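Local coordinates for CurJ (Moorea producens 3L, PDB 5TZ6), which probably dehydrates polyketide intermediates, including by vinylogous elimination of water, as the dehydratase domain of a polyketide synthase module in curacin biosynthesis, at residues 165-170 with 183-188; 199-204 with 255-260. The protein carries 1 engineered substitution. One frame throughout, in Å; residues are numbered along the deposited sequence.

Contact 1 sets helix 164-173 against the start of strand 185-190, and contact 2 pairs the end of the next strand, 194-200, with the start of strand 258-267. Their centres lie about 14 Å apart. Strands 185-190 and 194-200 are neighbours in the sheet, so the two contacts meet directly: W184 O lies 2.9 Å from K200 N, a probable hydrogen bond, and I185 CG1 packs on M199 CE at 3.3 Å. Both stand back from the bound hydroxy-enoic acid, with the side chain of I167 about 8 Å and that of M199 about 11 Å from it. L171, further along the helix of contact 1, lines the ligand pocket itself.

Contact 1. Residues 165-170 with 183-188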
loop_
_atom_site.group_PDB
_atom_site.type_symbol
_atom_site.label_atom_id
_atom_site.label_comp_id
_atom_site.label_asym_id
_atom_site.label_seq_id
_atom_site.Cartn_x
_atom_site.Cartn_y
_atom_site.Cartn_z
ATOM N N ALA A 165 -28.538 29.465 13.299
ATOM C CA ALA A 165 -29.093 29.373 11.954
ATOM C C ALA A 165 -28.499 30.434 11.044
ATOM O O ALA A 165 -28.274 30.178 9.853
ATOM C CB ALA A 165 -30.616 29.503 12.008
ATOM N N GLU A 166 -28.180 31.604 11.604
ATOM C CA GLU A 166 -27.582 32.672 10.816
ATOM C C GLU A 166 -26.308 32.197 10.139
ATOM O O GLU A 166 -26.038 32.550 8.985
ATOM C CB GLU A 166 -27.294 33.881 11.705
ATOM C CG GLU A 166 -28.522 34.685 12.085
ATOM C CD GLU A 166 -28.162 36.019 12.712
ATOM O OE1 GLU A 166 -28.459 36.219 13.911
ATOM O OE2 GLU A 166 -27.569 36.866 12.008
ATOM N N ILE A 167 -25.515 31.375 10.827
ATOM C CA ILE A 167 -24.308 30.864 10.194
ATOM C C ILE A 167 -24.674 29.923 9.060
ATOM O O ILE A 167 -24.241 30.102 7.913
ATOM C CB ILE A 167 -23.404 30.177 11.231
ATOM C CG1 ILE A 167 -22.792 31.211 12.177
ATOM C CG2 ILE A 167 -22.322 29.350 10.537
ATOM C CD1 ILE A 167 -21.857 30.604 13.204
ATOM N N TYR A 168 -25.560 28.963 9.334
ATOM C CA TYR A 168 -25.854 27.981 8.302
ATOM C C TYR A 168 -26.569 28.646 7.143
ATOM O O TYR A 168 -26.244 28.401 5.973
ATOM C CB TYR A 168 -26.698 26.852 8.885
ATOM C CG TYR A 168 -26.019 26.121 10.026
ATOM C CD1 TYR A 168 -24.713 25.677 9.912
ATOM C CD2 TYR A 168 -26.686 25.899 11.230
ATOM C CE1 TYR A 168 -24.090 25.018 10.955
ATOM C CE2 TYR A 168 -26.077 25.244 12.277
ATOM C CZ TYR A 168 -24.778 24.802 12.136
ATOM O OH TYR A 168 -24.165 24.146 13.180
ATOM N N GLN A 169 -27.439 29.601 7.458
ATOM C CA GLN A 169 -28.124 30.339 6.410
ATOM C C GLN A 169 -27.125 31.126 5.581
ATOM O O GLN A 169 -27.195 31.115 4.342
ATOM C CB GLN A 169 -29.170 31.271 7.018
ATOM C CG GLN A 169 -29.961 32.037 5.981
ATOM C CD GLN A 169 -30.878 31.125 5.186
ATOM O OE1 GLN A 169 -31.735 30.454 5.756
ATOM N NE2 GLN A 169 -30.706 31.101 3.868
ATOM N N HIS A 170 -26.174 31.802 6.244
ATOM C CA HIS A 170 -25.155 32.525 5.492
ATOM C C HIS A 170 -24.494 31.610 4.472
ATOM O O HIS A 170 -24.236 32.017 3.334
ATOM C CB HIS A 170 -24.107 33.126 6.435
ATOM C CG HIS A 170 -22.945 33.752 5.724
ATOM N ND1 HIS A 170 -22.854 35.108 5.492
ATOM C CD2 HIS A 170 -21.819 33.207 5.202
ATOM C CE1 HIS A 170 -21.724 35.372 4.857
ATOM N NE2 HIS A 170 -21.080 34.235 4.664
ATOM N N ARG A 183 -23.260 20.122 11.125
ATOM C CA ARG A 183 -23.853 21.189 11.931
ATOM C C ARG A 183 -23.607 20.883 13.406
ATOM O O ARG A 183 -24.493 20.429 14.127
ATOM C CB ARG A 183 -25.346 21.348 11.610
ATOM C CG ARG A 183 -25.595 21.836 10.179
ATOM C CD ARG A 183 -27.065 22.037 9.862
ATOM N NE ARG A 183 -27.225 22.516 8.495
ATOM C CZ ARG A 183 -28.099 23.446 8.118
ATOM N NH1 ARG A 183 -28.153 23.828 6.844
ATOM N NH2 ARG A 183 -28.890 24.020 9.017
ATOM N N TRP A 184 -22.375 21.142 13.847
ATOM C CA TRP A 184 -21.957 20.926 15.225
ATOM C C TRP A 184 -22.280 22.106 16.130
ATOM O O TRP A 184 -22.481 21.917 17.337
ATOM C CB TRP A 184 -20.442 20.672 15.293
ATOM C CG TRP A 184 -19.980 19.290 14.912
ATOM C CD1 TRP A 184 -20.062 18.703 13.683
ATOM C CD2 TRP A 184 -19.351 18.332 15.774
ATOM N NE1 TRP A 184 -19.527 17.438 13.727
ATOM C CE2 TRP A 184 -19.085 17.185 14.999
ATOM C CE3 TRP A 184 -18.992 18.331 17.126
ATOM C CZ2 TRP A 184 -18.474 16.048 15.532
ATOM C CZ3 TRP A 184 -18.387 17.198 17.657
ATOM C CH2 TRP A 184 -18.135 16.076 16.860
ATOM N N ILE A 185 -22.307 23.319 15.583
ATOM C CA ILE A 185 -22.453 24.526 16.391
ATOM C C ILE A 185 -23.897 24.639 16.871
ATOM O O ILE A 185 -24.809 24.903 16.084
ATOM C CB ILE A 185 -22.016 25.776 15.620
ATOM C CG1 ILE A 185 -20.539 25.632 15.220
ATOM C CG2 ILE A 185 -22.273 27.026 16.444
ATOM C CD1 ILE A 185 -19.966 26.781 14.445
ATOM N N GLU A 186 -24.106 24.429 18.170
ATOM C CA GLU A 186 -25.425 24.570 18.767
ATOM C C GLU A 186 -25.683 25.969 19.302
ATOM O O GLU A 186 -26.831 26.425 19.272
ATOM C CB GLU A 186 -25.610 23.566 19.907
ATOM C CG GLU A 186 -25.697 22.118 19.467
ATOM C CD GLU A 186 -27.117 21.593 19.516
ATOM O OE1 GLU A 186 -27.673 21.487 20.631
ATOM O OE2 GLU A 186 -27.680 21.293 18.441
ATOM N N GLN A 187 -24.660 26.671 19.788
ATOM C CA GLN A 187 -24.913 27.990 20.358
ATOM C C GLN A 187 -23.772 28.931 20.011
ATOM O O GLN A 187 -22.638 28.498 19.798
ATOM C CB GLN A 187 -25.096 27.910 21.877
ATOM C CG GLN A 187 -26.454 27.399 22.293
ATOM C CD GLN A 187 -26.674 27.513 23.783
ATOM O OE1 GLN A 187 -27.495 28.307 24.246
ATOM N NE2 GLN A 187 -25.925 26.728 24.547
ATOM N N VAL A 188 -24.077 30.227 19.955
ATOM C CA VAL A 188 -23.102 31.218 19.504
ATOM C C VAL A 188 -23.232 32.485 20.337
ATOM O O VAL A 188 -24.331 33.026 20.496
ATOM C CB VAL A 188 -23.267 31.538 18.007
ATOM C CG1 VAL A 188 -22.170 32.495 17.538
ATOM C CG2 VAL A 188 -23.233 30.254 17.194
#
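The phenol of Y168 reaches across to strand 185-190 and donates a hydrogen bond to the backbone carbonyl of I185, OH to O 3.1 Å. It comes in at a marked bend, with a C=O...donor angle of 113° and a tilt of 22° from the carbonyl plane. R183 stacks on the same ring. Its CG sits over the face in a CH-pi contact, 3.7 Å from the Y168 ring centroid, and the extended chain from CG to NE then runs along the ring until the guanidinium lies flat near Y168 CB. Ring and guanidinium planes are 25° apart, and R183 CZ makes an off-centre cation-pi contact, 4.5 Å from the Y168 ring centroid. A second grip fixes the arginine, because its NE bonds the carbonyl oxygen of L178. This is a helix laid against an antiparallel sheet of the second hot-dog half of the dehydratase fold. A phenylalanine in place of Y168 would probably leave the I185 carbonyl without its phenol partner. The apolar part is one methyl group wide: I167 CD1 touches I185 CD1 at 4.4 Å and V188 CG2 at 4.2 Å.

Contact 2. Residues 199-204 with 255-260; sequences MKVPKT and DNDLLW
M199 and L259 form an antiparallel hydrogen-bonded pair, M199 N to L259 O and L259 N to M199 O both at 2.9 Å, and K200 follows opposite L258 as a non-hydrogen-bonded pair. One further bond carries the pairing past the end of strand 194-200: V201 N donates to D257 O over 3.2 Å. M199 O and D257 O each receive a CA-H...O contact as well, L258 CA approaching M199 O at 3.2 Å and K200 CA approaching D257 O at 3.1 Å. At this end V201 lays its CG1 methyl against the carboxylate of D257, 3.4 Å from OD2. A chi1 of 48° puts that methyl between the backbone N and the carbonyl carbon, and the two side chains pass each other at a slant. K200 and L258 share one face of the sheet. The lysine runs out extended toward E186, with which its ammonium makes a long, weak ion pair, while L258 CD2 rests over the ring of W260, 3.7 Å above its plane. M199 and L259 occupy the other face, where they pack on S220 and L217 of helix 215-223. That helix also carries D219, which lines the ligand pocket. An antiparallel sheet wrapped round a helix in this way is the hallmark of the hot-dog fold, doubled in polyketide synthase dehydratases.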
loop_
_atom_site.group_PDB
_atom_site.type_symbol
_atom_site.label_atom_id
_atom_site.label_comp_id
_atom_site.label_asym_id
_atom_site.label_seq_id
_atom_site.Cartn_x
_atom_site.Cartn_y
_atom_site.Cartn_z
ATOM N N MET A 199 -20.631 23.559 20.900
ATOM C CA MET A 199 -20.755 22.516 19.894
ATOM C C MET A 199 -21.159 21.197 20.530
ATOM O O MET A 199 -20.685 20.843 21.616
ATOM C CB MET A 199 -19.447 22.315 19.136
ATOM C CG MET A 199 -19.243 23.304 18.021
ATOM S SD MET A 199 -17.516 23.719 17.801
ATOM C CE MET A 199 -17.577 24.515 16.197
ATOM N N LYS A 200 -22.037 20.478 19.836
ATOM C CA LYS A 200 -22.440 19.133 20.211
ATOM C C LYS A 200 -22.281 18.225 19.001
ATOM O O LYS A 200 -22.397 18.664 17.853
ATOM C CB LYS A 200 -23.895 19.076 20.703
ATOM C CG LYS A 200 -24.150 19.775 22.028
ATOM C CD LYS A 200 -25.615 19.648 22.431
ATOM C CE LYS A 200 -25.881 20.257 23.803
ATOM N NZ LYS A 200 -27.315 20.146 24.200
ATOM N N VAL A 201 -21.987 16.960 19.274
ATOM C CA VAL A 201 -21.753 15.968 18.228
ATOM C C VAL A 201 -23.086 15.676 17.550
ATOM O O VAL A 201 -24.054 15.298 18.228
ATOM C CB VAL A 201 -21.107 14.697 18.804
ATOM C CG1 VAL A 201 -21.847 14.256 20.037
ATOM C CG2 VAL A 201 -21.088 13.589 17.763
ATOM N N PRO A 202 -23.201 15.876 16.237
ATOM C CA PRO A 202 -24.461 15.568 15.556
ATOM C C PRO A 202 -24.932 14.153 15.865
ATOM O O PRO A 202 -24.135 13.231 16.052
ATOM C CB PRO A 202 -24.105 15.724 14.076
ATOM C CG PRO A 202 -23.010 16.730 14.071
ATOM C CD PRO A 202 -22.223 16.508 15.333
ATOM N N LYS A 203 -26.254 13.989 15.900
ATOM C CA LYS A 203 -26.854 12.690 16.168
ATOM C C LYS A 203 -26.577 11.677 15.062
ATOM O O LYS A 203 -26.714 10.472 15.291
ATOM C CB LYS A 203 -28.352 12.889 16.406
ATOM C CG LYS A 203 -28.618 13.577 17.744
ATOM C CD LYS A 203 -29.943 14.317 17.782
ATOM C CE LYS A 203 -29.758 15.741 17.260
ATOM N NZ LYS A 203 -31.019 16.528 17.179
ATOM N N THR A 204 -26.187 12.131 13.876
ATOM C CA THR A 204 -25.899 11.239 12.760
ATOM C C THR A 204 -24.470 10.693 12.766
ATOM O O THR A 204 -24.164 9.802 11.968
ATOM C CB THR A 204 -26.191 11.950 11.431
ATOM O OG1 THR A 204 -25.745 13.312 11.494
ATOM C CG2 THR A 204 -27.679 11.919 11.131
ATOM N N ASP A 255 -13.605 12.513 24.480
ATOM C CA ASP A 255 -14.829 11.732 24.623
ATOM C C ASP A 255 -16.068 12.610 24.757
ATOM O O ASP A 255 -17.188 12.091 24.698
ATOM C CB ASP A 255 -14.715 10.815 25.849
ATOM C CG ASP A 255 -15.983 10.011 26.110
ATOM O OD1 ASP A 255 -16.636 9.582 25.136
ATOM O OD2 ASP A 255 -16.334 9.815 27.296
ATOM N N ASN A 256 -15.898 13.921 24.911
ATOM C CA ASN A 256 -17.017 14.794 25.235
ATOM C C ASN A 256 -17.928 15.003 24.032
ATOM O O ASN A 256 -17.468 15.231 22.908
ATOM C CB ASN A 256 -16.516 16.145 25.746
ATOM C CG ASN A 256 -16.022 16.081 27.178
ATOM O OD1 ASN A 256 -15.889 15.000 27.754
ATOM N ND2 ASN A 256 -15.755 17.242 27.764
ATOM N N ASP A 257 -19.234 14.921 24.283
ATOM C CA ASP A 257 -20.240 15.309 23.306
ATOM C C ASP A 257 -20.430 16.817 23.222
ATOM O O ASP A 257 -21.071 17.290 22.277
ATOM C CB ASP A 257 -21.579 14.652 23.645
ATOM C CG ASP A 257 -21.564 13.150 23.438
ATOM O OD1 ASP A 257 -20.543 12.514 23.778
ATOM O OD2 ASP A 257 -22.573 12.605 22.944
ATOM N N LEU A 258 -19.902 17.578 24.181
ATOM C CA LEU A 258 -19.963 19.033 24.172
ATOM C C LEU A 258 -18.555 19.611 24.173
ATOM O O LEU A 258 -17.735 19.248 25.023
ATOM C CB LEU A 258 -20.756 19.548 25.377
ATOM C CG LEU A 258 -21.201 21.010 25.351
ATOM C CD1 LEU A 258 -22.261 21.257 26.421
ATOM C CD2 LEU A 258 -20.019 21.953 25.532
ATOM N N LEU A 259 -18.273 20.501 23.221
ATOM C CA LEU A 259 -16.993 21.195 23.172
ATOM C C LEU A 259 -17.232 22.691 23.031
ATOM O O LEU A 259 -18.321 23.133 22.653
ATOM C CB LEU A 259 -16.127 20.712 22.001
ATOM C CG LEU A 259 -15.873 19.212 21.879
ATOM C CD1 LEU A 259 -14.964 18.953 20.692
ATOM C CD2 LEU A 259 -15.278 18.643 23.167
ATOM N N TRP A 260 -16.196 23.473 23.331
ATOM C CA TRP A 260 -16.251 24.919 23.179
ATOM C C TRP A 260 -15.219 25.351 22.149
ATOM O O TRP A 260 -14.108 24.818 22.117
ATOM C CB TRP A 260 -15.991 25.635 24.504
ATOM C CG TRP A 260 -17.050 25.415 25.547
ATOM C CD1 TRP A 260 -17.007 24.524 26.581
ATOM C CD2 TRP A 260 -18.302 26.103 25.664
ATOM N NE1 TRP A 260 -18.155 24.613 27.330
ATOM C CE2 TRP A 260 -18.965 25.576 26.790
ATOM C CE3 TRP A 260 -18.926 27.115 24.928
ATOM C CZ2 TRP A 260 -20.218 26.025 27.196
ATOM C CZ3 TRP A 260 -20.167 27.560 25.332
ATOM C CH2 TRP A 260 -20.803 27.014 26.455
#